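Local coordinates for protein LacI family sugar-binding transcriptional regulator (Enterococcus faecalis V583, PDB 4RK0) that binds ribose in the cleft of a periplasmic-binding-protein-like fold and, as a LacI-family regulator, probably controls transcription by binding DNA, at residues A[23-26]-A[27-31]; A[72-75]-A[76-80]; A[242-245]-A[246-250]. One frame throughout, in Å; residues are numbered along the deposited sequence.

Interaction 1: residues A[23-26]-A[27-31]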
ATOM      1  N   ALA A  23      -2.764  -2.692  -4.046  1.00 25.29           N
ATOM      2  CA  ALA A  23      -2.078  -3.657  -3.181  1.00 29.85           C
ATOM      3  C   ALA A  23      -3.004  -4.798  -2.775  1.00 29.99           C
ATOM      4  O   ALA A  23      -2.583  -5.961  -2.748  1.00 26.01           O
ATOM      5  CB  ALA A  23      -1.481  -2.964  -1.952  1.00 33.94           C
ATOM      6  N   GLN A  24      -4.266  -4.475  -2.477  1.00 25.37           N
ATOM      7  CA  GLN A  24      -5.234  -5.498  -2.084  1.00 30.49           C
ATOM      8  C   GLN A  24      -5.658  -6.316  -3.278  1.00 29.43           C
ATOM      9  O   GLN A  24      -5.925  -7.501  -3.158  1.00 25.12           O
ATOM     10  CB  GLN A  24      -6.441  -4.862  -1.415  1.00 33.36           C
ATOM     11  CG  GLN A  24      -6.204  -4.407   0.003  1.00 41.26           C
ATOM     12  CD  GLN A  24      -5.952  -5.549   0.980  1.00 46.29           C
ATOM     13  OE1 GLN A  24      -6.090  -6.727   0.656  1.00 34.92           O
ATOM     14  NE2 GLN A  24      -5.561  -5.189   2.192  1.00 54.11           N
ATOM     15  N   LEU A  25      -5.729  -5.697  -4.451  1.00 26.94           N
ATOM     16  CA  LEU A  25      -5.909  -6.475  -5.699  1.00 25.65           C
ATOM     17  C   LEU A  25      -4.840  -7.547  -5.847  1.00 24.18           C
ATOM     18  O   LEU A  25      -5.130  -8.751  -6.153  1.00 25.18           O
ATOM     19  CB  LEU A  25      -5.939  -5.518  -6.906  1.00 23.46           C
ATOM     20  CG  LEU A  25      -6.122  -6.139  -8.292  1.00 34.12           C
ATOM     21  CD1 LEU A  25      -7.503  -6.747  -8.413  1.00 30.30           C
ATOM     22  CD2 LEU A  25      -5.936  -5.054  -9.347  1.00 39.18           C
ATOM     23  N   ILE A  26      -3.592  -7.157  -5.652  1.00 28.56           N
ATOM     24  CA  ILE A  26      -2.492  -8.092  -5.753  1.00 24.28           C
ATOM     25  C   ILE A  26      -2.618  -9.237  -4.713  1.00 32.33           C
ATOM     26  O   ILE A  26      -2.472 -10.389  -5.066  1.00 28.50           O
ATOM     27  CB  ILE A  26      -1.120  -7.389  -5.693  1.00 25.30           C
ATOM     28  CG1 ILE A  26      -0.863  -6.628  -7.012  1.00 31.46           C
ATOM     29  CG2 ILE A  26      -0.000  -8.378  -5.438  1.00 25.81           C
ATOM     30  CD1 ILE A  26       0.053  -5.446  -6.839  1.00 45.96           C
ATOM     31  N   ARG A  27      -2.892  -8.928  -3.452  1.00 24.85           N
ATOM     32  CA  ARG A  27      -3.159  -9.999  -2.480  1.00 23.96           C
ATOM     33  C   ARG A  27      -4.245 -10.968  -2.919  1.00 27.77           C
ATOM     34  O   ARG A  27      -4.137 -12.167  -2.705  1.00 30.73           O
ATOM     35  CB  ARG A  27      -3.588  -9.386  -1.131  1.00 28.32           C
ATOM     36  CG  ARG A  27      -2.476  -8.690  -0.423  1.00 38.38           C
ATOM     37  CD  ARG A  27      -2.860  -8.321   0.997  1.00 46.79           C
ATOM     38  NE  ARG A  27      -3.189  -9.494   1.801  1.00 39.12           N
ATOM     39  CZ  ARG A  27      -4.415  -9.862   2.180  1.00 31.92           C
ATOM     40  NH1 ARG A  27      -5.501  -9.175   1.843  1.00 33.46           N
ATOM     41  NH2 ARG A  27      -4.548 -10.951   2.917  1.00 37.08           N
ATOM     42  N   GLY A  28      -5.317 -10.431  -3.477  1.00 27.68           N
ATOM     43  CA  GLY A  28      -6.406 -11.248  -4.007  1.00 28.79           C
ATOM     44  C   GLY A  28      -5.897 -12.216  -5.052  1.00 41.20           C
ATOM     45  O   GLY A  28      -6.143 -13.410  -4.974  1.00 30.53           O
ATOM     46  N   ILE A  29      -5.128 -11.707  -6.001  1.00 34.60           N
ATOM     47  CA  ILE A  29      -4.513 -12.551  -7.039  1.00 30.46           C
ATOM     48  C   ILE A  29      -3.531 -13.551  -6.451  1.00 35.70           C
ATOM     49  O   ILE A  29      -3.581 -14.761  -6.780  1.00 33.95           O
ATOM     50  CB  ILE A  29      -3.778 -11.679  -8.081  1.00 29.43           C
ATOM     51  CG1 ILE A  29      -4.764 -10.840  -8.880  1.00 29.25           C
ATOM     52  CG2 ILE A  29      -2.872 -12.503  -8.995  1.00 29.04           C
ATOM     53  CD1 ILE A  29      -4.109  -9.653  -9.600  1.00 39.62           C
ATOM     54  N   GLU A  30      -2.650 -13.063  -5.575  1.00 27.30           N
ATOM     55  CA  GLU A  30      -1.611 -13.890  -4.957  1.00 31.24           C
ATOM     56  C   GLU A  30      -2.254 -15.073  -4.245  1.00 36.25           C
ATOM     57  O   GLU A  30      -1.690 -16.181  -4.202  1.00 39.40           O
ATOM     58  CB  GLU A  30      -0.812 -13.109  -3.913  1.00 45.87           C
ATOM     59  CG  GLU A  30       0.307 -12.204  -4.403  1.00 50.39           C
ATOM     60  CD  GLU A  30       1.634 -12.938  -4.520  1.00125.26           C
ATOM     61  OE1 GLU A  30       2.561 -12.645  -3.726  1.00 57.95           O
ATOM     62  OE2 GLU A  30       1.744 -13.825  -5.397  1.00 74.13           O
ATOM     63  N   SER A  31      -3.415 -14.831  -3.653  1.00 31.81           N
ATOM     64  CA  SER A  31      -4.068 -15.862  -2.833  1.00 39.65           C
ATOM     65  C   SER A  31      -4.472 -17.052  -3.664  1.00 39.33           C
ATOM     66  O   SER A  31      -4.500 -18.179  -3.177  1.00 35.69           O
ATOM     67  CB  SER A  31      -5.286 -15.315  -2.077  1.00 44.02           C
ATOM     68  OG  SER A  31      -6.339 -14.920  -2.931  1.00 39.65           O
TER
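The amide of Gln-24 meets the guanidinium of Arg-27 at its edge: OE1 lies in the guanidinium plane, 2.8 Å from NH1. The donor in turn sits in the carbonyl plane on a lone pair of OE1, with C=O...N at 135°, while the two flat groups are turned 80° against each other. Both long side chains lean the same way, side by side along one face of the helix, and a bend in each swings the polar ends together. The amide oxygen suits this place as an acceptor that fixes where NH1 lies; being uncharged, it would leave the arginine's charge largely available for a long, weak ion pair with Asp-16 of the second subunit.

Beyond this polar pair the side chains meet through carbon atoms. Leu-25 CG stands 4.3 Å from Ile-29 CD1, and Ile-26 CG2 is 4.0 Å from Glu-30 CG, these two lying side by side and pointing the same way. Gly-28 N bonds Gln-24 O.

Helix 20-35 joins strands 9-14 and 39-44 in a beta-alpha-beta unit. Ile-26 and Ile-29 rest on Leu-40, Leu-25 touches Val-233 and Arg-27 Phe-234 of helix 233-249, and Glu-30 OE1 accepts from Asn-44 N of the second subunit.

Interaction 2: residues A[72-75]-A[76-80]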
ATOM      1  N   SER A  72      -4.324   0.854 -18.596  1.00 30.65           N
ATOM      2  CA  SER A  72      -4.658   1.288 -19.971  1.00 37.57           C
ATOM      3  C   SER A  72      -3.432   1.610 -20.837  1.00 40.22           C
ATOM      4  O   SER A  72      -3.591   1.893 -22.014  1.00 39.12           O
ATOM      5  CB  SER A  72      -5.551   2.537 -19.929  1.00 45.01           C
ATOM      6  OG  SER A  72      -4.887   3.548 -19.187  1.00 35.81           O
ATOM      7  N   GLU A  73      -2.238   1.570 -20.250  1.00 32.02           N
ATOM      8  CA  GLU A  73      -0.954   1.729 -20.940  1.00 39.14           C
ATOM      9  C   GLU A  73      -0.601   0.546 -21.842  1.00 38.38           C
ATOM     10  O   GLU A  73       0.233   0.683 -22.717  1.00 44.04           O
ATOM     11  CB  GLU A  73       0.182   2.025 -19.939  1.00 34.60           C
ATOM     12  CG  GLU A  73       0.007   3.395 -19.269  1.00 46.97           C
ATOM     13  CD  GLU A  73       1.157   3.789 -18.354  1.00 44.60           C
ATOM     14  OE1 GLU A  73       2.184   3.061 -18.294  1.00 62.07           O
ATOM     15  OE2 GLU A  73       1.049   4.856 -17.716  1.00 71.96           O
ATOM     16  N   ILE A  74      -1.266  -0.598 -21.675  1.00 30.64           N
ATOM     17  CA  ILE A  74      -1.148  -1.675 -22.667  1.00 41.24           C
ATOM     18  C   ILE A  74      -2.258  -1.511 -23.703  1.00 29.07           C
ATOM     19  O   ILE A  74      -3.446  -1.505 -23.365  1.00 39.66           O
ATOM     20  CB  ILE A  74      -1.207  -3.054 -22.007  1.00 47.34           C
ATOM     21  CG1 ILE A  74      -0.133  -3.175 -20.916  1.00 37.99           C
ATOM     22  CG2 ILE A  74      -1.033  -4.144 -23.052  1.00 40.53           C
ATOM     23  CD1 ILE A  74       1.301  -3.274 -21.415  1.00 42.03           C
ATOM     24  N   SER A  75      -1.883  -1.320 -24.980  1.00 30.11           N
ATOM     25  CA  SER A  75      -2.869  -0.991 -25.986  1.00 40.54           C
ATOM     26  C   SER A  75      -3.464  -2.269 -26.548  1.00 35.86           C
ATOM     27  O   SER A  75      -2.826  -3.317 -26.529  1.00 40.00           O
ATOM     28  CB  SER A  75      -2.232  -0.185 -27.139  1.00 40.91           C
ATOM     29  OG  SER A  75      -1.352  -1.020 -27.881  1.00 41.90           O
ATOM     30  N   ASN A  76      -4.686  -2.147 -27.043  1.00 36.57           N
ATOM     31  CA  ASN A  76      -5.356  -3.202 -27.796  1.00 45.82           C
ATOM     32  C   ASN A  76      -4.531  -3.659 -28.989  1.00 44.59           C
ATOM     33  O   ASN A  76      -4.465  -4.851 -29.254  1.00 42.96           O
ATOM     34  CB  ASN A  76      -6.757  -2.755 -28.232  1.00 43.89           C
ATOM     35  CG  ASN A  76      -7.717  -2.608 -27.059  1.00109.65           C
ATOM     36  OD1 ASN A  76      -7.498  -3.191 -25.998  1.00 50.84           O
ATOM     37  ND2 ASN A  76      -8.779  -1.825 -27.240  1.00 65.65           N
ATOM     38  N   GLN A  77      -3.863  -2.730 -29.673  1.00 55.05           N
ATOM     39  CA  GLN A  77      -2.974  -3.091 -30.777  0.50 46.00           C
ATOM     40  C   GLN A  77      -1.827  -3.945 -30.258  1.00 46.08           C
ATOM     41  O   GLN A  77      -1.532  -4.989 -30.806  1.00 43.83           O
ATOM     42  CB  GLN A  77      -2.430  -1.843 -31.477  0.50 71.92           C
ATOM     43  CG  GLN A  77      -1.377  -2.125 -32.540  0.50 56.24           C
ATOM     44  CD  GLN A  77      -1.257  -0.997 -33.543  0.50 63.38           C
ATOM     45  OE1 GLN A  77      -2.258  -0.540 -34.097  0.50 48.69           O
ATOM     46  NE2 GLN A  77      -0.031  -0.544 -33.786  0.50 37.36           N
ATOM     47  N   THR A  78      -1.183  -3.504 -29.179  1.00 41.90           N
ATOM     48  CA  THR A  78      -0.099  -4.309 -28.595  1.00 44.79           C
ATOM     49  C   THR A  78      -0.575  -5.713 -28.218  1.00 41.52           C
ATOM     50  O   THR A  78       0.138  -6.694 -28.398  1.00 43.69           O
ATOM     51  CB  THR A  78       0.502  -3.641 -27.344  1.00 41.13           C
ATOM     52  OG1 THR A  78       1.160  -2.433 -27.734  1.00 45.37           O
ATOM     53  CG2 THR A  78       1.516  -4.555 -26.656  1.00 44.71           C
ATOM     54  N   ILE A  79      -1.779  -5.798 -27.665  1.00 37.28           N
ATOM     55  CA  ILE A  79      -2.289  -7.073 -27.194  1.00 47.68           C
ATOM     56  C   ILE A  79      -2.480  -8.047 -28.378  1.00 53.22           C
ATOM     57  O   ILE A  79      -2.062  -9.213 -28.327  1.00 48.39           O
ATOM     58  CB  ILE A  79      -3.589  -6.856 -26.390  1.00 40.34           C
ATOM     59  CG1 ILE A  79      -3.228  -6.342 -24.986  1.00 36.56           C
ATOM     60  CG2 ILE A  79      -4.404  -8.138 -26.301  1.00 47.36           C
ATOM     61  CD1 ILE A  79      -4.416  -5.845 -24.185  1.00 39.86           C
ATOM     62  N   ASN A  80      -3.084  -7.545 -29.443  1.00 49.36           N
ATOM     63  CA  ASN A  80      -3.284  -8.327 -30.662  1.00 55.32           C
ATOM     64  C   ASN A  80      -1.989  -8.864 -31.271  1.00 49.23           C
ATOM     65  O   ASN A  80      -1.905 -10.047 -31.593  1.00 59.69           O
ATOM     66  CB  ASN A  80      -4.044  -7.497 -31.691  1.00 53.21           C
ATOM     67  CG  ASN A  80      -5.411  -7.066 -31.194  1.00 64.96           C
ATOM     68  OD1 ASN A  80      -5.875  -7.488 -30.125  1.00 62.53           O
ATOM     69  ND2 ASN A  80      -6.058  -6.207 -31.959  1.00 63.79           N
TER
HETATM   70  O   HOH W   1       1.034  -0.737 -25.527  1.00 44.77           O
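Ser-75 is the N-cap of helix 76-86, and its hydroxyl accepts from a first-turn N-H that has no carbonyl of a preceding turn to bond. OG takes this hydrogen bond from Thr-78 N at 2.8 Å, with an N-H...O angle of 162°. The first torsion (chi1 69°) puts OG between the backbone N and the carbonyl carbon of its own residue, turned to the first turn of the helix. Serine suits an N-cap because its short hydroxyl reaches an amide three residues on. The backbone then takes over, with Ile-79 N bonded to Ser-75 O at 2.9 Å.

One water extends the polar network. It donates to Glu-73 O, accepts from Ser-75 N at 3.0 Å, and is hydrogen-bonded to Thr-78 OG1 at 2.8 Å, so it ties the incoming loop to the first turn. Lys-96 NZ bonds both Ile-74 O and Asn-76 OD1.

Apolar contact lies beside this network. Ile-74 CG2 packs 3.7 Å from Ile-79 CG1, the two side chains crossing at about a right angle; both also touch Ile-69 of strand 66-69. Branched aliphatic chains suit this buried side of the junction.

The chemistry implies a helix start fixed by two kinds of force: the hydroxyl satisfies Thr-78 N while the water joins the cap residue's own N-H to Thr-78 OG1, and the isoleucines hold the junction against the sheet.

Interaction 3: residues A[242-245]-A[246-250]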
ATOM      1  N   THR A 242      -8.653 -16.447 -10.955  1.00 34.64           N
ATOM      2  CA  THR A 242      -9.325 -17.745 -11.078  1.00 35.60           C
ATOM      3  C   THR A 242      -9.686 -17.925 -12.519  1.00 32.81           C
ATOM      4  O   THR A 242      -9.418 -18.968 -13.101  1.00 32.60           O
ATOM      5  CB  THR A 242     -10.554 -17.842 -10.168  1.00 34.02           C
ATOM      6  OG1 THR A 242     -10.110 -17.766  -8.797  1.00 36.53           O
ATOM      7  CG2 THR A 242     -11.283 -19.183 -10.353  1.00 36.20           C
ATOM      8  N   LEU A 243     -10.289 -16.897 -13.103  1.00 40.46           N
ATOM      9  CA  LEU A 243     -10.658 -16.946 -14.511  1.00 34.24           C
ATOM     10  C   LEU A 243      -9.478 -17.087 -15.429  1.00 35.20           C
ATOM     11  O   LEU A 243      -9.570 -17.786 -16.432  1.00 49.50           O
ATOM     12  CB  LEU A 243     -11.492 -15.745 -14.892  1.00 27.35           C
ATOM     13  CG  LEU A 243     -12.927 -15.735 -14.389  1.00 46.03           C
ATOM     14  CD1 LEU A 243     -13.603 -14.525 -14.969  1.00 36.47           C
ATOM     15  CD2 LEU A 243     -13.692 -16.996 -14.770  1.00 76.97           C
ATOM     16  N   LEU A 244      -8.340 -16.488 -15.084  1.00 38.98           N
ATOM     17  CA  LEU A 244      -7.170 -16.612 -15.947  1.00 41.41           C
ATOM     18  C   LEU A 244      -6.614 -18.011 -15.877  1.00 55.46           C
ATOM     19  O   LEU A 244      -6.262 -18.588 -16.892  1.00 32.50           O
ATOM     20  CB  LEU A 244      -6.076 -15.596 -15.587  1.00 40.74           C
ATOM     21  CG  LEU A 244      -4.775 -15.651 -16.391  1.00 37.13           C
ATOM     22  CD1 LEU A 244      -5.025 -15.412 -17.879  1.00 35.94           C
ATOM     23  CD2 LEU A 244      -3.813 -14.595 -15.852  1.00 30.26           C
ATOM     24  N   LEU A 245      -6.510 -18.563 -14.678  1.00 35.03           N
ATOM     25  CA  LEU A 245      -5.992 -19.932 -14.560  1.00 30.63           C
ATOM     26  C   LEU A 245      -6.900 -20.954 -15.254  1.00 39.13           C
ATOM     27  O   LEU A 245      -6.416 -22.005 -15.723  1.00 39.89           O
ATOM     28  CB  LEU A 245      -5.775 -20.293 -13.094  1.00 33.48           C
ATOM     29  CG  LEU A 245      -4.493 -19.709 -12.477  1.00 41.41           C
ATOM     30  CD1 LEU A 245      -4.400 -20.131 -11.017  1.00 49.30           C
ATOM     31  CD2 LEU A 245      -3.247 -20.152 -13.223  1.00101.05           C
ATOM     32  N   GLU A 246      -8.189 -20.633 -15.354  1.00 32.13           N
ATOM     33  CA  GLU A 246      -9.127 -21.481 -16.079  1.00 46.22           C
ATOM     34  C   GLU A 246      -8.827 -21.503 -17.561  1.00 64.86           C
ATOM     35  O   GLU A 246      -9.006 -22.532 -18.199  1.00 40.12           O
ATOM     36  CB  GLU A 246     -10.562 -21.004 -15.902  1.00 31.44           C
ATOM     37  CG  GLU A 246     -11.296 -21.577 -14.698  1.00 69.05           C
ATOM     38  CD  GLU A 246     -12.652 -20.917 -14.456  1.00 40.13           C
ATOM     39  OE1 GLU A 246     -13.140 -20.151 -15.320  1.00 69.64           O
ATOM     40  OE2 GLU A 246     -13.233 -21.147 -13.379  1.00 61.87           O
ATOM     41  N   ARG A 247      -8.405 -20.370 -18.123  1.00 36.95           N
ATOM     42  CA  ARG A 247      -8.070 -20.331 -19.541  1.00 31.10           C
ATOM     43  C   ARG A 247      -6.727 -21.027 -19.769  1.00 40.00           C
ATOM     44  O   ARG A 247      -6.531 -21.727 -20.748  1.00 42.69           O
ATOM     45  CB  ARG A 247      -8.103 -18.895 -20.072  1.00 34.95           C
ATOM     46  CG  ARG A 247      -7.803 -18.791 -21.557  1.00 35.76           C
ATOM     47  CD  ARG A 247      -8.171 -17.400 -22.104  1.00 32.80           C
ATOM     48  NE  ARG A 247      -9.588 -17.068 -21.892  1.00 35.91           N
ATOM     49  CZ  ARG A 247     -10.609 -17.546 -22.605  1.00 42.04           C
ATOM     50  NH1 ARG A 247     -10.394 -18.414 -23.592  1.00 38.65           N
ATOM     51  NH2 ARG A 247     -11.854 -17.176 -22.326  1.00 35.68           N
ATOM     52  N   ILE A 248      -5.811 -20.864 -18.845  1.00 28.63           N
ATOM     53  CA  ILE A 248      -4.515 -21.512 -18.961  1.00 34.55           C
ATOM     54  C   ILE A 248      -4.740 -23.019 -19.034  1.00 57.93           C
ATOM     55  O   ILE A 248      -4.081 -23.695 -19.793  1.00 37.89           O
ATOM     56  CB  ILE A 248      -3.562 -21.106 -17.820  1.00 48.36           C
ATOM     57  CG1 ILE A 248      -3.035 -19.690 -18.081  1.00 42.29           C
ATOM     58  CG2 ILE A 248      -2.392 -22.067 -17.708  1.00 33.74           C
ATOM     59  CD1 ILE A 248      -2.334 -19.071 -16.899  1.00 43.46           C
ATOM     60  N   HIS A 249      -5.701 -23.530 -18.274  1.00 52.35           N
ATOM     61  CA  HIS A 249      -5.927 -24.970 -18.209  1.00 56.95           C
ATOM     62  C   HIS A 249      -6.838 -25.473 -19.323  1.00 47.52           C
ATOM     63  O   HIS A 249      -6.727 -26.636 -19.703  1.00 49.22           O
ATOM     64  CB  HIS A 249      -6.456 -25.375 -16.831  1.00 53.00           C
ATOM     65  CG  HIS A 249      -5.448 -25.208 -15.742  1.00 50.35           C
ATOM     66  ND1 HIS A 249      -5.782 -24.787 -14.474  1.00 51.17           N
ATOM     67  CD2 HIS A 249      -4.104 -25.378 -15.740  1.00 79.52           C
ATOM     68  CE1 HIS A 249      -4.689 -24.712 -13.736  1.00 64.87           C
ATOM     69  NE2 HIS A 249      -3.656 -25.066 -14.480  1.00 64.03           N
ATOM     70  N   GLN A 250      -7.731 -24.619 -19.832  1.00 40.47           N
ATOM     71  CA  GLN A 250      -8.499 -24.945 -21.043  1.00 46.06           C
ATOM     72  C   GLN A 250      -8.571 -23.739 -22.012  1.00 42.46           C
ATOM     73  O   GLN A 250      -9.527 -22.922 -21.989  1.00 35.52           O
ATOM     74  CB  GLN A 250      -9.858 -25.557 -20.698  1.00 61.64           C
ATOM     75  CG  GLN A 250     -11.034 -24.611 -20.582  1.00 59.05           C
ATOM     76  CD  GLN A 250     -12.207 -25.252 -19.854  1.00128.00           C
ATOM     77  OE1 GLN A 250     -12.236 -26.466 -19.656  1.00 88.83           O
ATOM     78  NE2 GLN A 250     -13.177 -24.437 -19.449  1.00 77.47           N
TER
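Leu-243 and Glu-246 slant across one another, the methyl CD2 of the leucine coming to 3.2 Å from the carboxylate atom OE1. Thr-242 is also set at a slant to the glutamate, its CG2 lying 4.1 Å from OE2. The first torsion of the glutamate (chi1 -89°) turns CG back toward the preceding turn, and the extended chain prolongs that course to these two residues. Glutamate suits this partly exposed edge: its methylenes pass Thr-242 O, and its OE1 has a long, weak ion pair with Lys-253. The threonine hydroxyl turns back to bond Gln-238 O, leaving its methyl for the glutamate.

On another side of the helix, Ile-248 meets two leucines. Its CD1 approaches Leu-245 CD2 at 3.9 Å, the chains inclined to each other, and lies 4.2 Å from Leu-244 CG. The slender delta methyl of isoleucine can serve both neighbours, three and four residues back.

The last turn is less regular. Ile-248 N bonds Leu-244 O at 3.0 Å, but the bonds from Arg-247 N to Leu-243 O and Leu-244 O are both weak. Leu-245 O lies oblique to the His-249 ring, 3.1 Å from ND1, at an angle too poor for a hydrogen bond. Gln-250 then leaves helical geometry.

Around this end of helix 233-249, Leu-244 and Ile-248 pack on Ile-10 of strand 9-14, and Leu-243 and Leu-244 on Ile-91 of strand 90-93. Leu-245 covers Val-32 and Leu-33 of helix 20-35, while Arg-247 bonds Lys-253 O through NH1 and makes a salt bridge through NE to Asp-103 OD2 of strand 103-107.

How the interactions relate
All three contacts belong to elements that flank the mixed sheet of one lobe, and follow one another along the chain. Interactions 1 and 3 lie on adjoining helices, 20-35 and 233-249, with centres 17 Å apart and nearest atoms about 7 Å apart; Ser-31 OG and Gln-238 NE2 bond the two helices directly. Interaction 2 is more remote, its centre 23 Å from that of interaction 1 and 21 Å from that of interaction 3. Interaction 1 does not line the pocket, but the side chain of its Leu-25 is about 8 Å from the bound ribose, and pocket residues Phe-21 and Phe-22 lie in the first turn of the same helix. It also reaches the second subunit, which touches neither of the others.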